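Local atomic coordinates of protein virC2 (Agrobacterium tumefaciens, PDB entry 2RH3), a protein that probably binds DNA through its C-terminal ribbon-helix-helix domain, the part present here, and enhances T-DNA transfer and virulence in the crown gall bacterium. Residues Gln32-Arg37 and Cys111-Glu116. Residues are numbered along the deposited sequence; the frame is centred on the assembly and turned at random. Where two conformers were deposited one is given.
Sequences QMILRR and CFFARE
Phe112, whose ring meets Ile34 and Arg37 across the contact, is tied into its own helix by its carbonyl: Phe112 O accepts a hydrogen bond from Glu116 N at 3.0 Å. Between the two helices the interaction is apolar. Ile34 sends its branch methyl CG2 over one face of the Phe112 ring, 3.7 Å from the centroid and 14° off the ring normal, which meets the geometry of a CH-pi contact. The methyl is offset toward the CD2-CE2 side of the rim, Ile34 CG2 being 3.6 Å from both Phe112 CD2 and Phe112 CE2. The torsion of Phe112 explains the reach: with CG anti to the backbone N (chi1 -178°), the ring extends toward helix 27-47. The same methyl approaches a second ring obliquely, Ile34 CG2 lying 4.3 Å from Phe113 CE1, and Phe113 in turn packs edge-to-face with Tyr58.

Arg37 takes part through its aliphatic stem. Its CG lies near the plane of the Phe112 ring, at the edge, 3.9 Å from Phe112 CE1. The guanidinium is turned nearly perpendicular to the ring and lies beyond it, Arg37 NE 5.4 Å from Phe112 CE1, so it does not stack on the face, while NE makes a long, weak ion pair with Asp41.

The local axes cross at 89° and approach no closer than 10.9 Å, so side chains rather than backbones bridge the helices. Within this ribbon-helix-helix domain, helix 16-21 packs against both: its Tyr18 and Leu21 touch Ile34 and its Ile17 touches Phe112. The buried Glu116 carboxylate is satisfied nearby, OE1 by Ser15 OG just before that helix and OE2 by Ile17 N. The contact therefore relies on dispersion and methyl-to-ring attraction, with only the aliphatic part of Arg37 adding to it.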
ATOM      1  N   GLN A  32      -6.833   5.185   3.838  1.00 21.23           N
ATOM      2  CA  GLN A  32      -7.612   5.022   2.612  0.50 21.33           C
ATOM      3  C   GLN A  32      -7.358   6.175   1.641  1.00 21.37           C
ATOM      4  O   GLN A  32      -7.247   5.950   0.429  1.00 21.12           O
ATOM      5  CB  GLN A  32      -9.100   4.892   2.939  0.50 21.86           C
ATOM      6  CG  GLN A  32      -9.511   3.479   3.317  0.50 23.04           C
ATOM      7  CD  GLN A  32     -10.817   3.416   4.100  0.50 24.85           C
ATOM      8  OE1 GLN A  32     -11.452   4.438   4.373  0.50 27.28           O
ATOM      9  NE2 GLN A  32     -11.219   2.206   4.470  0.50 26.83           N
ATOM     10  N   MET A  33      -7.257   7.394   2.182  1.00 20.21           N
ATOM     11  CA  MET A  33      -6.929   8.599   1.391  1.00 20.23           C
ATOM     12  C   MET A  33      -5.573   8.428   0.706  1.00 20.13           C
ATOM     13  O   MET A  33      -5.438   8.672  -0.502  1.00 20.36           O
ATOM     14  CB  MET A  33      -6.926   9.857   2.270  1.00 19.65           C
ATOM     15  CG  MET A  33      -8.332  10.272   2.714  1.00 20.87           C
ATOM     16  SD  MET A  33      -8.274  11.536   3.979  1.00 22.68           S
ATOM     17  CE  MET A  33      -7.637  12.917   3.018  1.00 24.82           C
ATOM     18  N   ILE A  34      -4.584   8.003   1.489  1.00 19.06           N
ATOM     19  CA  ILE A  34      -3.247   7.781   0.954  1.00 20.00           C
ATOM     20  C   ILE A  34      -3.238   6.660  -0.082  1.00 21.22           C
ATOM     21  O   ILE A  34      -2.660   6.827  -1.153  1.00 21.65           O
ATOM     22  CB  ILE A  34      -2.209   7.493   2.053  1.00 20.21           C
ATOM     23  CG1 ILE A  34      -2.072   8.715   2.977  1.00 19.70           C
ATOM     24  CG2 ILE A  34      -0.852   7.190   1.397  1.00 19.96           C
ATOM     25  CD1 ILE A  34      -1.232   8.457   4.239  1.00 19.84           C
ATOM     26  N   LEU A  35      -3.893   5.544   0.243  1.00 21.24           N
ATOM     27  CA  LEU A  35      -3.895   4.373  -0.646  0.50 22.41           C
ATOM     28  C   LEU A  35      -4.478   4.695  -2.024  1.00 23.26           C
ATOM     29  O   LEU A  35      -4.014   4.154  -3.041  1.00 23.41           O
ATOM     30  CB  LEU A  35      -4.644   3.202   0.008  0.50 22.44           C
ATOM     31  CG  LEU A  35      -4.487   1.812  -0.620  0.50 21.92           C
ATOM     32  CD1 LEU A  35      -3.025   1.475  -0.850  0.50 22.36           C
ATOM     33  CD2 LEU A  35      -5.157   0.752   0.245  0.50 22.64           C
ATOM     34  N   ARG A  36      -5.485   5.560  -2.062  1.00 24.02           N
ATOM     35  CA  ARG A  36      -6.119   5.956  -3.327  1.00 25.63           C
ATOM     36  C   ARG A  36      -5.070   6.542  -4.278  1.00 24.83           C
ATOM     37  O   ARG A  36      -5.000   6.172  -5.467  1.00 24.79           O
ATOM     38  CB  ARG A  36      -7.247   6.959  -3.056  1.00 25.63           C
ATOM     39  CG  ARG A  36      -8.004   7.407  -4.296  1.00 28.73           C
ATOM     40  CD  ARG A  36      -9.185   8.305  -3.954  1.00 28.96           C
ATOM     41  NE  ARG A  36     -10.269   7.568  -3.313  0.50 34.02           N
ATOM     42  CZ  ARG A  36     -10.723   7.812  -2.088  1.00 36.13           C
ATOM     43  NH1 ARG A  36     -10.194   8.791  -1.362  1.00 38.26           N
ATOM     44  NH2 ARG A  36     -11.716   7.083  -1.595  1.00 38.22           N
ATOM     45  N   ARG A  37      -4.250   7.446  -3.743  1.00 23.43           N
ATOM     46  CA  ARG A  37      -3.201   8.090  -4.505  1.00 22.93           C
ATOM     47  C   ARG A  37      -2.070   7.098  -4.789  1.00 22.64           C
ATOM     48  O   ARG A  37      -1.589   7.018  -5.920  1.00 23.08           O
ATOM     49  CB  ARG A  37      -2.652   9.305  -3.746  1.00 22.74           C
ATOM     50  CG  ARG A  37      -1.469   9.984  -4.417  1.00 22.13           C
ATOM     51  CD  ARG A  37      -1.858  10.646  -5.713  1.00 24.55           C
ATOM     52  NE  ARG A  37      -0.722  11.330  -6.321  1.00 27.05           N
ATOM     53  CZ  ARG A  37      -0.813  12.334  -7.195  1.00 28.56           C
ATOM     54  NH1 ARG A  37      -1.999  12.790  -7.590  1.00 28.85           N
ATOM     55  NH2 ARG A  37       0.293  12.891  -7.681  1.00 30.30           N
ATOM     56  N   CYS A 111       6.003   2.337  -1.415  0.50 21.19           N
ATOM     57  CA  CYS A 111       6.480   3.199  -2.496  0.50 20.97           C
ATOM     58  C   CYS A 111       6.148   4.684  -2.258  0.50 20.80           C
ATOM     59  O   CYS A 111       6.990   5.561  -2.463  0.50 20.80           O
ATOM     60  CB  CYS A 111       5.882   2.717  -3.824  0.50 21.21           C
ATOM     61  SG  CYS A 111       6.556   3.503  -5.284  0.50 22.95           S
ATOM     62  N   PHE A 112       4.919   4.946  -1.816  1.00 20.38           N
ATOM     63  CA  PHE A 112       4.448   6.295  -1.506  1.00 20.21           C
ATOM     64  C   PHE A 112       5.287   6.872  -0.356  1.00 19.25           C
ATOM     65  O   PHE A 112       5.760   8.014  -0.421  1.00 19.74           O
ATOM     66  CB  PHE A 112       2.960   6.229  -1.100  1.00 20.09           C
ATOM     67  CG  PHE A 112       2.358   7.567  -0.814  1.00 21.31           C
ATOM     68  CD1 PHE A 112       1.638   8.244  -1.798  1.00 22.85           C
ATOM     69  CD2 PHE A 112       2.502   8.154   0.440  1.00 21.41           C
ATOM     70  CE1 PHE A 112       1.081   9.509  -1.534  1.00 23.58           C
ATOM     71  CE2 PHE A 112       1.961   9.409   0.704  1.00 20.70           C
ATOM     72  CZ  PHE A 112       1.242  10.078  -0.278  1.00 21.66           C
ATOM     73  N   PHE A 113       5.479   6.073   0.698  1.00 18.55           N
ATOM     74  CA  PHE A 113       6.238   6.515   1.860  1.00 18.88           C
ATOM     75  C   PHE A 113       7.721   6.753   1.532  1.00 18.87           C
ATOM     76  O   PHE A 113       8.306   7.703   2.031  1.00 19.09           O
ATOM     77  CB  PHE A 113       6.113   5.547   3.033  1.00 19.01           C
ATOM     78  CG  PHE A 113       4.694   5.311   3.513  1.00 18.39           C
ATOM     79  CD1 PHE A 113       3.726   6.344   3.516  1.00 19.01           C
ATOM     80  CD2 PHE A 113       4.337   4.057   4.008  1.00 20.02           C
ATOM     81  CE1 PHE A 113       2.418   6.100   3.972  1.00 20.57           C
ATOM     82  CE2 PHE A 113       3.046   3.815   4.480  1.00 21.89           C
ATOM     83  CZ  PHE A 113       2.084   4.837   4.452  1.00 19.57           C
ATOM     84  N   ALA A 114       8.313   5.895   0.695  1.00 19.07           N
ATOM     85  CA  ALA A 114       9.718   6.080   0.295  1.00 19.46           C
ATOM     86  C   ALA A 114       9.883   7.353  -0.538  1.00 20.58           C
ATOM     87  O   ALA A 114      10.894   8.061  -0.425  1.00 20.82           O
ATOM     88  CB  ALA A 114      10.238   4.857  -0.468  1.00 19.51           C
ATOM     89  N   ARG A 115       8.871   7.648  -1.357  1.00 20.98           N
ATOM     90  CA  ARG A 115       8.884   8.843  -2.207  1.00 22.36           C
ATOM     91  C   ARG A 115       8.813  10.081  -1.318  1.00 22.15           C
ATOM     92  O   ARG A 115       9.537  11.051  -1.537  1.00 22.06           O
ATOM     93  CB  ARG A 115       7.723   8.812  -3.205  1.00 22.55           C
ATOM     94  CG  ARG A 115       7.822   9.896  -4.306  1.00 23.97           C
ATOM     95  CD  ARG A 115       6.661   9.796  -5.321  1.00 25.06           C
ATOM     96  NE  ARG A 115       6.513   8.467  -5.929  1.00 30.38           N
ATOM     97  CZ  ARG A 115       7.226   8.005  -6.962  1.00 30.73           C
ATOM     98  NH1 ARG A 115       8.168   8.750  -7.536  1.00 33.67           N
ATOM     99  NH2 ARG A 115       6.995   6.784  -7.426  1.00 34.41           N
ATOM    100  N   GLU A 116       7.954  10.026  -0.302  1.00 22.55           N
ATOM    101  CA  GLU A 116       7.880  11.090   0.708  1.00 24.07           C
ATOM    102  C   GLU A 116       9.250  11.372   1.319  1.00 24.48           C
ATOM    103  O   GLU A 116       9.701  12.506   1.359  1.00 24.88           O
ATOM    104  CB  GLU A 116       6.960  10.678   1.845  1.00 24.56           C
ATOM    105  CG  GLU A 116       5.543  11.105   1.746  1.00 25.69           C
ATOM    106  CD  GLU A 116       4.824  10.896   3.078  1.00 23.40           C
ATOM    107  OE1 GLU A 116       4.333   9.778   3.301  1.00 22.97           O
ATOM    108  OE2 GLU A 116       4.761  11.854   3.889  1.00 26.33           O
TER